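Local coordinates for protein probable receptor YhhM (Klebsiella variicola At-22, PDB 3Q6C) that is of unknown function, possibly acting as a receptor, and belongs to the DUF2500 family of YhhM-like proteins, at residues A37-E42 against V48-D53. Sequence-based numbering, arbitrary orientation.
Sequences ASFRPE and VVFRLD
A37 and F50 exchange two backbone hydrogen bonds, and F39 and V48 two more, a worked example of how antiparallel strands alternate hydrogen-bonded and non-hydrogen-bonded pairs. In the A37–F50 pair, A37 N donates to F50 O and F50 N donates back to A37 O, each at 3.0 Å, both bonds being nearly straight. In the F39–V48 pair the bond from F39 N to V48 O is still fairly straight, but that from V48 N to F39 O bends to 143° at the hydrogen; in both the donor is tilted out of the carbonyl plane. Between the two pairs lies the non-hydrogen-bonded pair S38–V49, where the CA-H of S38 points at V48 O, with S38 CA 3.3 Å from that oxygen. The carbonyl of V48 thus receives both this weak contact and the amide of F39.

Apolar contacts gather on the face bearing A37, F39, V48 and F50. Both phenylalanines hold CG anti to the carbonyl carbon, a common rotamer with which both rings lie over this same face of the sheet. Their side chains cross at roughly a right angle. The rings meet obliquely, planes at 65°, through F39 CD2 and F50 CD2 3.6 Å apart. L52 adds one methyl, CD1, set 3.6 Å from A37 CB. Beyond the pair, L60 touches A37, F39 and L52, while L68 lies against both phenylalanines and F78 meets the F39 ring.

On the reverse face the contact is slight: S38 OG lies 3.6 Å from V49 CG2, a hydroxyl beside a methyl.

Past L52 the chain turns into a helix, N-capped by D53, whose OD1 accepts the amide of Q56. Strands 33-41 and 48-52 form a beta hairpin at one margin of a five-stranded antiparallel sheet; 48-52 is the outermost strand there, and the hairpin's aromatic face belongs to the protein's hydrophobic core.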
loop_
_atom_site.group_PDB
_atom_site.type_symbol
_atom_site.label_atom_id
_atom_site.label_comp_id
_atom_site.label_asym_id
_atom_site.label_seq_id
_atom_site.Cartn_x
_atom_site.Cartn_y
_atom_site.Cartn_z
ATOM N N ALA A 37 3.749 -2.871 0.070
ATOM C CA ALA A 37 3.454 -1.623 0.751
ATOM C C ALA A 37 2.554 -1.937 1.928
ATOM O O ALA A 37 1.638 -2.754 1.825
ATOM C CB ALA A 37 2.763 -0.669 -0.181
ATOM N N SER A 38 2.824 -1.306 3.061
ATOM C CA SER A 38 2.000 -1.537 4.235
ATOM C C SER A 38 1.173 -0.309 4.540
ATOM O O SER A 38 1.659 0.813 4.456
ATOM C CB SER A 38 2.858 -1.888 5.449
ATOM O OG SER A 38 3.366 -3.203 5.346
ATOM N N PHE A 39 -0.089 -0.534 4.881
ATOM C CA PHE A 39 -0.991 0.548 5.226
ATOM C C PHE A 39 -1.446 0.361 6.665
ATOM O O PHE A 39 -1.728 -0.764 7.109
ATOM C CB PHE A 39 -2.171 0.540 4.275
ATOM C CG PHE A 39 -1.780 0.804 2.858
ATOM C CD1 PHE A 39 -1.661 2.110 2.390
ATOM C CD2 PHE A 39 -1.469 -0.253 2.000
ATOM C CE1 PHE A 39 -1.235 2.363 1.083
ATOM C CE2 PHE A 39 -1.041 -0.013 0.697
ATOM C CZ PHE A 39 -0.922 1.300 0.234
ATOM N N ARG A 40 -1.497 1.464 7.400
ATOM C CA ARG A 40 -1.900 1.409 8.793
ATOM C C ARG A 40 -3.014 2.399 9.093
ATOM O O ARG A 40 -3.059 3.493 8.534
ATOM C CB ARG A 40 -0.694 1.698 9.688
ATOM C CG ARG A 40 -1.009 1.772 11.160
ATOM C CD ARG A 40 0.203 2.229 11.919
ATOM N NE ARG A 40 1.295 1.274 11.805
ATOM C CZ ARG A 40 2.574 1.607 11.920
ATOM N NH1 ARG A 40 2.906 2.874 12.144
ATOM N NH2 ARG A 40 3.516 0.677 11.827
ATOM N N PRO A 41 -3.937 2.021 9.982
ATOM C CA PRO A 41 -5.044 2.913 10.332
ATOM C C PRO A 41 -4.546 4.130 11.109
ATOM O O PRO A 41 -3.665 4.004 11.965
ATOM C CB PRO A 41 -5.954 2.021 11.185
ATOM C CG PRO A 41 -5.616 0.614 10.716
ATOM C CD PRO A 41 -4.119 0.685 10.578
ATOM N N GLU A 42 -5.104 5.303 10.810
ATOM C CA GLU A 42 -4.719 6.528 11.504
ATOM C C GLU A 42 -5.049 6.389 12.993
ATOM O O GLU A 42 -4.282 5.811 13.768
ATOM C CB GLU A 42 -5.471 7.747 10.943
ATOM C CG GLU A 42 -6.330 7.503 9.713
ATOM C CD GLU A 42 -7.775 7.985 9.897
ATOM O OE1 GLU A 42 -8.613 7.229 10.457
ATOM O OE2 GLU A 42 -8.066 9.129 9.487
ATOM N N VAL A 48 -1.205 -3.667 7.306
ATOM C CA VAL A 48 -1.744 -4.638 6.363
ATOM C C VAL A 48 -0.835 -4.575 5.138
ATOM O O VAL A 48 -0.599 -3.501 4.576
ATOM C CB VAL A 48 -3.190 -4.308 5.954
ATOM C CG1 VAL A 48 -3.732 -5.416 5.076
ATOM C CG2 VAL A 48 -4.059 -4.148 7.193
ATOM N N VAL A 49 -0.317 -5.731 4.746
ATOM C CA VAL A 49 0.592 -5.831 3.619
ATOM C C VAL A 49 -0.073 -6.168 2.295
ATOM O O VAL A 49 -0.795 -7.156 2.184
ATOM C CB VAL A 49 1.660 -6.901 3.876
ATOM C CG1 VAL A 49 2.688 -6.888 2.748
ATOM C CG2 VAL A 49 2.316 -6.656 5.211
ATOM N N PHE A 50 0.196 -5.341 1.291
ATOM C CA PHE A 50 -0.333 -5.544 -0.048
ATOM C C PHE A 50 0.815 -5.690 -1.053
ATOM O O PHE A 50 1.813 -4.960 -0.991
ATOM C CB PHE A 50 -1.198 -4.360 -0.450
ATOM C CG PHE A 50 -2.539 -4.337 0.206
ATOM C CD1 PHE A 50 -3.587 -5.107 -0.301
ATOM C CD2 PHE A 50 -2.769 -3.529 1.315
ATOM C CE1 PHE A 50 -4.845 -5.068 0.286
ATOM C CE2 PHE A 50 -4.022 -3.481 1.914
ATOM C CZ PHE A 50 -5.067 -4.251 1.399
ATOM N N ARG A 51 0.675 -6.645 -1.969
ATOM C CA ARG A 51 1.677 -6.858 -3.005
ATOM C C ARG A 51 1.328 -5.913 -4.148
ATOM O O ARG A 51 0.163 -5.771 -4.504
ATOM C CB ARG A 51 1.638 -8.289 -3.531
ATOM C CG ARG A 51 2.718 -8.542 -4.553
ATOM C CD ARG A 51 2.388 -9.669 -5.518
ATOM N NE ARG A 51 3.363 -9.700 -6.611
ATOM C CZ ARG A 51 3.181 -10.320 -7.774
ATOM N NH1 ARG A 51 2.053 -10.981 -8.015
ATOM N NH2 ARG A 51 4.117 -10.254 -8.710
ATOM N N LEU A 52 2.337 -5.271 -4.720
ATOM C CA LEU A 52 2.120 -4.341 -5.818
ATOM C C LEU A 52 3.147 -4.583 -6.918
ATOM O O LEU A 52 4.138 -5.299 -6.716
ATOM C CB LEU A 52 2.299 -2.901 -5.334
ATOM C CG LEU A 52 1.637 -2.424 -4.054
ATOM C CD1 LEU A 52 2.120 -1.025 -3.719
ATOM C CD2 LEU A 52 0.146 -2.447 -4.234
ATOM N N ASP A 53 2.913 -3.999 -8.089
ATOM C CA ASP A 53 3.910 -4.108 -9.138
ATOM C C ASP A 53 4.722 -2.835 -8.931
ATOM O O ASP A 53 4.362 -2.002 -8.093
ATOM C CB ASP A 53 3.283 -4.161 -10.537
ATOM C CG ASP A 53 2.397 -2.978 -10.839
ATOM O OD1 ASP A 53 2.397 -1.994 -10.069
ATOM O OD2 ASP A 53 1.700 -3.039 -11.873
#